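Long-range contacts in beta-ketoacyl-[acyl-carrier-protein] synthase III (Pseudomonas aeruginosa, PDB 2X3E), which probably catalyses the condensation of acetyl-CoA with malonyl-ACP that initiates fatty acid synthesis, releasing carbon dioxide: residues S229-V233 with W316-A320; L25-T31 with A149-A155. The protein carries 1 engineered substitution. All coordinates share one frame; numbering follows the deposited sequence. Where two conformers were deposited one is given.

Contact 1: S229-V233 with W316-A320; sequences SVRRV and WGSVA
Ser229 and Ser318 meet hydroxyl to hydroxyl where helix 215-237 packs on strand 315-322, a helix-on-sheet layer of the thiolase fold. Their OG atoms lie 2.7 Å apart, at hydrogen-bonding distance, within a buried polar network in which the protons may be shared: Ser229 OG also bonds Asp181, and Ser318 OG bonds Thr308 on the neighbouring strand. Serine suits both places, being small enough for the close approach yet able to satisfy buried polar neighbours. With OG anti to the backbone N (chi1 -179°), Ser229 reaches down to the strand. The segment axes come within 7.5 Å, with a crossing angle of -37°, and serine, valine and alanine side chains occupy the interface. Val233 lays its two methyls along the strand: CG1 rests 4.0 Å from Ser318 CB, and CG2 lies 4.1 Å from Ala320 CB, where a methyl admits the branched valine.

The other end is looser and partly exposed. Arg232 and Trp316 cross at about a right angle, guanidinium and indole planes 75° apart, and the arginine's salt bridge goes to Asp181. Arg232 NH2 and Trp316 NE1, both donors, share a water instead: its oxygen lies in the indole plane, 2.9 Å from Trp316 NE1, but its bond from Arg232 NH2 is weak at 3.4 Å.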
loop_
_atom_site.group_PDB
_atom_site.type_symbol
_atom_site.label_atom_id
_atom_site.label_comp_id
_atom_site.label_asym_id
_atom_site.label_seq_id
_atom_site.Cartn_x
_atom_site.Cartn_y
_atom_site.Cartn_z
ATOM N N SER A 229 -9.587 -4.260 -20.477
ATOM C CA SER A 229 -8.977 -5.065 -19.410
ATOM C C SER A 229 -9.740 -6.376 -19.216
ATOM O O SER A 229 -9.131 -7.450 -19.093
ATOM C CB SER A 229 -8.907 -4.276 -18.095
ATOM O OG SER A 229 -8.304 -5.056 -17.070
ATOM N N VAL A 230 -11.071 -6.290 -19.221
ATOM C CA VAL A 230 -11.916 -7.483 -19.158
ATOM C C VAL A 230 -11.582 -8.401 -20.332
ATOM O O VAL A 230 -11.350 -9.590 -20.141
ATOM C CB VAL A 230 -13.429 -7.138 -19.166
ATOM C CG1 VAL A 230 -14.272 -8.415 -19.247
ATOM C CG2 VAL A 230 -13.799 -6.336 -17.926
ATOM N N ARG A 231 -11.534 -7.845 -21.542
ATOM C CA ARG A 231 -11.241 -8.659 -22.725
ATOM C C ARG A 231 -9.920 -9.410 -22.595
ATOM O O ARG A 231 -9.836 -10.576 -22.964
ATOM C CB ARG A 231 -11.212 -7.824 -24.010
ATOM C CG ARG A 231 -10.826 -8.633 -25.257
ATOM C CD ARG A 231 -11.792 -9.792 -25.507
ATOM N NE ARG A 231 -13.095 -9.298 -25.944
ATOM C CZ ARG A 231 -14.194 -10.034 -26.093
ATOM N NH1 ARG A 231 -14.192 -11.331 -25.817
ATOM N NH2 ARG A 231 -15.313 -9.455 -26.515
ATOM N N ARG A 232 -8.894 -8.744 -22.076
ATOM C CA ARG A 232 -7.592 -9.389 -21.889
ATOM C C ARG A 232 -7.660 -10.581 -20.939
ATOM O O ARG A 232 -7.078 -11.637 -21.209
ATOM C CB ARG A 232 -6.555 -8.370 -21.417
ATOM C CG ARG A 232 -6.228 -7.355 -22.501
ATOM C CD ARG A 232 -4.987 -6.577 -22.205
ATOM N NE ARG A 232 -5.129 -5.673 -21.066
ATOM C CZ ARG A 232 -5.696 -4.464 -21.105
ATOM N NH1 ARG A 232 -6.221 -3.977 -22.230
ATOM N NH2 ARG A 232 -5.746 -3.734 -19.998
ATOM N N VAL A 233 -8.380 -10.424 -19.836
ATOM C CA VAL A 233 -8.503 -11.515 -18.870
ATOM C C VAL A 233 -9.419 -12.646 -19.415
ATOM O O VAL A 233 -9.169 -13.827 -19.159
ATOM C CB VAL A 233 -8.913 -10.971 -17.471
ATOM C CG1 VAL A 233 -10.417 -10.772 -17.365
ATOM C CG2 VAL A 233 -8.394 -11.876 -16.363
ATOM N N TRP A 316 -5.582 0.441 -13.643
ATOM C CA TRP A 316 -6.668 -0.428 -14.065
ATOM C C TRP A 316 -6.290 -1.871 -13.803
ATOM O O TRP A 316 -5.114 -2.198 -13.571
ATOM C CB TRP A 316 -6.959 -0.250 -15.558
ATOM C CG TRP A 316 -5.799 -0.642 -16.414
ATOM C CD1 TRP A 316 -5.440 -1.901 -16.784
ATOM C CD2 TRP A 316 -4.819 0.239 -16.971
ATOM N NE1 TRP A 316 -4.289 -1.862 -17.545
ATOM C CE2 TRP A 316 -3.891 -0.557 -17.675
ATOM C CE3 TRP A 316 -4.635 1.626 -16.941
ATOM C CZ2 TRP A 316 -2.798 -0.008 -18.355
ATOM C CZ3 TRP A 316 -3.545 2.168 -17.613
ATOM C CH2 TRP A 316 -2.646 1.356 -18.312
ATOM N N GLY A 317 -7.286 -2.740 -13.865
ATOM C CA GLY A 317 -7.039 -4.173 -13.807
ATOM C C GLY A 317 -8.305 -4.986 -13.703
ATOM O O GLY A 317 -9.376 -4.451 -13.401
ATOM N N SER A 318 -8.181 -6.279 -13.974
ATOM C CA SER A 318 -9.295 -7.198 -13.822
ATOM C C SER A 318 -8.804 -8.540 -13.289
ATOM O O SER A 318 -7.618 -8.865 -13.385
ATOM C CB SER A 318 -10.010 -7.411 -15.158
ATOM O OG SER A 318 -10.347 -6.177 -15.762
ATOM N N VAL A 319 -9.739 -9.296 -12.721
ATOM C CA VAL A 319 -9.486 -10.636 -12.187
ATOM C C VAL A 319 -10.647 -11.541 -12.569
ATOM O O VAL A 319 -11.803 -11.132 -12.447
ATOM C CB VAL A 319 -9.410 -10.627 -10.650
ATOM C CG1 VAL A 319 -8.874 -11.965 -10.136
ATOM C CG2 VAL A 319 -8.554 -9.474 -10.155
ATOM N N ALA A 320 -10.346 -12.755 -13.025
ATOM C CA ALA A 320 -11.371 -13.750 -13.334
ATOM C C ALA A 320 -11.417 -14.784 -12.219
ATOM O O ALA A 320 -10.379 -15.175 -11.696
ATOM C CB ALA A 320 -11.067 -14.438 -14.657
HETATM O O HOH W 1 -2.774 -4.137 -18.463
#

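Contact 2: L25-T31 with A149-A155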
loop_
_atom_site.group_PDB
_atom_site.type_symbol
_atom_site.label_atom_id
_atom_site.label_comp_id
_atom_site.label_asym_id
_atom_site.label_seq_id
_atom_site.Cartn_x
_atom_site.Cartn_y
_atom_site.Cartn_z
ATOM N N LEU A 25 -28.901 17.320 -0.937
ATOM C CA LEU A 25 -27.819 17.920 -1.714
ATOM C C LEU A 25 -28.304 19.109 -2.540
ATOM O O LEU A 25 -27.612 20.125 -2.631
ATOM C CB LEU A 25 -27.160 16.871 -2.623
ATOM C CG LEU A 25 -25.855 17.281 -3.315
ATOM C CD1 LEU A 25 -24.816 17.750 -2.304
ATOM C CD2 LEU A 25 -25.303 16.117 -4.129
ATOM N N ALA A 26 -29.493 18.983 -3.128
ATOM C CA ALA A 26 -30.099 20.069 -3.896
ATOM C C ALA A 26 -30.361 21.303 -3.031
ATOM O O ALA A 26 -30.151 22.435 -3.475
ATOM C CB ALA A 26 -31.399 19.602 -4.548
ATOM N N ALA A 27 -30.823 21.080 -1.802
ATOM C CA ALA A 27 -31.109 22.176 -0.874
ATOM C C ALA A 27 -29.824 22.874 -0.442
ATOM O O ALA A 27 -29.759 24.105 -0.385
ATOM C CB ALA A 27 -31.864 21.658 0.346
ATOM N N GLU A 28 -28.802 22.074 -0.159
ATOM C CA GLU A 28 -27.525 22.573 0.334
ATOM C C GLU A 28 -26.773 23.414 -0.705
ATOM O O GLU A 28 -26.188 24.442 -0.367
ATOM C CB GLU A 28 -26.654 21.396 0.787
ATOM C CG GLU A 28 -25.559 21.783 1.753
ATOM C CD GLU A 28 -24.698 20.606 2.171
ATOM O OE1 GLU A 28 -25.220 19.479 2.307
ATOM O OE2 GLU A 28 -23.483 20.815 2.357
ATOM N N LEU A 29 -26.806 22.981 -1.963
ATOM C CA LEU A 29 -26.016 23.606 -3.028
ATOM C C LEU A 29 -26.869 24.345 -4.063
ATOM O O LEU A 29 -26.384 24.680 -5.149
ATOM C CB LEU A 29 -25.156 22.540 -3.720
ATOM C CG LEU A 29 -24.243 21.736 -2.788
ATOM C CD1 LEU A 29 -23.459 20.700 -3.566
ATOM C CD2 LEU A 29 -23.302 22.655 -2.029
ATOM N N ASP A 30 -28.131 24.602 -3.724
ATOM C CA ASP A 30 -29.038 25.361 -4.587
ATOM C C ASP A 30 -29.080 24.817 -6.016
ATOM O O ASP A 30 -28.983 25.574 -6.981
ATOM C CB ASP A 30 -28.643 26.843 -4.591
ATOM C CG ASP A 30 -28.510 27.416 -3.189
ATOM O OD1 ASP A 30 -29.266 26.988 -2.287
ATOM O OD2 ASP A 30 -27.649 28.299 -2.990
ATOM N N THR A 31 -29.212 23.498 -6.135
ATOM C CA THR A 31 -29.381 22.836 -7.429
ATOM C C THR A 31 -30.707 22.054 -7.419
ATOM O O THR A 31 -31.630 22.435 -6.694
ATOM C CB THR A 31 -28.155 21.948 -7.789
ATOM O OG1 THR A 31 -28.326 21.391 -9.098
ATOM C CG2 THR A 31 -27.959 20.830 -6.775
ATOM N N ALA A 149 -18.616 22.687 -1.768
ATOM C CA ALA A 149 -19.342 23.487 -2.755
ATOM C C ALA A 149 -19.445 22.811 -4.124
ATOM O O ALA A 149 -20.078 23.355 -5.029
ATOM C CB ALA A 149 -18.670 24.837 -2.903
ATOM N N ASP A 150 -18.834 21.635 -4.279
ATOM C CA ASP A 150 -18.772 20.967 -5.578
ATOM C C ASP A 150 -19.911 19.961 -5.763
ATOM O O ASP A 150 -19.879 18.862 -5.204
ATOM C CB ASP A 150 -17.430 20.260 -5.755
ATOM C CG ASP A 150 -17.200 19.811 -7.181
ATOM O OD1 ASP A 150 -17.427 18.622 -7.483
ATOM O OD2 ASP A 150 -16.825 20.675 -8.011
ATOM N N ARG A 151 -20.896 20.325 -6.578
ATOM C CA ARG A 151 -22.075 19.482 -6.758
ATOM C C ARG A 151 -21.800 18.197 -7.547
ATOM O O ARG A 151 -22.429 17.180 -7.280
ATOM C CB ARG A 151 -23.221 20.270 -7.396
ATOM C CG ARG A 151 -23.030 20.641 -8.848
ATOM C CD ARG A 151 -24.209 21.473 -9.335
ATOM N NE ARG A 151 -24.053 21.904 -10.725
ATOM C CZ ARG A 151 -23.861 23.159 -11.138
ATOM N NH1 ARG A 151 -23.790 24.175 -10.280
ATOM N NH2 ARG A 151 -23.741 23.403 -12.438
ATOM N N SER A 152 -20.866 18.242 -8.499
ATOM C CA SER A 152 -20.557 17.071 -9.338
ATOM C C SER A 152 -19.975 15.899 -8.551
ATOM O O SER A 152 -20.438 14.762 -8.696
ATOM C CB SER A 152 -19.592 17.441 -10.471
ATOM O OG SER A 152 -20.194 18.348 -11.369
ATOM N N THR A 153 -18.954 16.157 -7.738
ATOM C CA THR A 153 -18.333 15.088 -6.953
ATOM C C THR A 153 -19.205 14.653 -5.777
ATOM O O THR A 153 -19.285 13.465 -5.473
ATOM C CB THR A 153 -16.921 15.456 -6.430
ATOM O OG1 THR A 153 -16.975 16.682 -5.692
ATOM C CG2 THR A 153 -15.934 15.586 -7.584
ATOM N N ARG A 154 -19.857 15.604 -5.117
ATOM C CA ARG A 154 -20.750 15.269 -4.006
ATOM C C ARG A 154 -21.979 14.471 -4.456
ATOM O O ARG A 154 -22.505 13.661 -3.694
ATOM C CB ARG A 154 -21.162 16.525 -3.242
ATOM C CG ARG A 154 -19.994 17.154 -2.492
ATOM C CD ARG A 154 -20.456 18.207 -1.526
ATOM N NE ARG A 154 -21.293 17.625 -0.479
ATOM C CZ ARG A 154 -22.136 18.311 0.287
ATOM N NH1 ARG A 154 -22.274 19.625 0.144
ATOM N NH2 ARG A 154 -22.854 17.672 1.200
ATOM N N ALA A 155 -22.417 14.687 -5.696
ATOM C CA ALA A 155 -23.511 13.899 -6.272
ATOM C C ALA A 155 -23.102 12.445 -6.550
ATOM O O ALA A 155 -23.947 11.551 -6.532
ATOM C CB ALA A 155 -24.024 14.556 -7.551
#
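Glu28 and Arg154 form an end-on salt bridge between two short helices, 22-28 and 151-156, in this thiolase-fold enzyme. Arg154 NH1 gives a 2.8 Å bond to Glu28 OE2, and NH2 a 3.2 Å bond to OE1, yet the two flat groups are turned 57° apart, and both carboxylate oxygens are met from above their plane. Arg154 bends at chi3 (64°), which carries its guanidinium back toward helix 22-28, and NH1 also bonds the Pro148 carbonyl, helping to fix its rotation.

Leucine suits positions 25 and 29, because its two methyls can reach different neighbours at once. Leu25 CD1 sits 3.8 Å above the centre of one guanidinium face, while its other branch, CD2, presses 3.6 Å from Ala155 CA, where a short side chain permits close approach. Leu29 spreads its two methyls differently: CD1 lies 3.7 Å from Arg151 CA, and CD2 reaches toward Ala149 and Arg154. The extended Arg151 chain runs past Thr31 to a cation-pi contact with Trp35.

Asp150 fits the N-cap of helix 151-156 because its carboxylate can accept an N-H of the first turn. Its OD1 takes two bonds, from Thr153 N at 2.9 Å and Thr153 OG1 at 2.7 Å.

Overall arrangement
Both segments of contact 2 precede those of contact 1 along the chain, so the two are in series rather than nested. Their centres stand 34 Å apart and their nearest atoms about 19 Å, with no helix or strand in common. Contact 1 packs helix 215-237 on the four-stranded sheet in the C-terminal part of the chain; contact 2 joins helices of the N-terminal part, one of which leads into strand 160-169 of the five-stranded sheet. Each comes near residues predicted to be catalytic: the Trp316 side chain is about 9 Å from those of His250 and engineered Ala112, and that of Ala155 about 10 Å from that of Asn280.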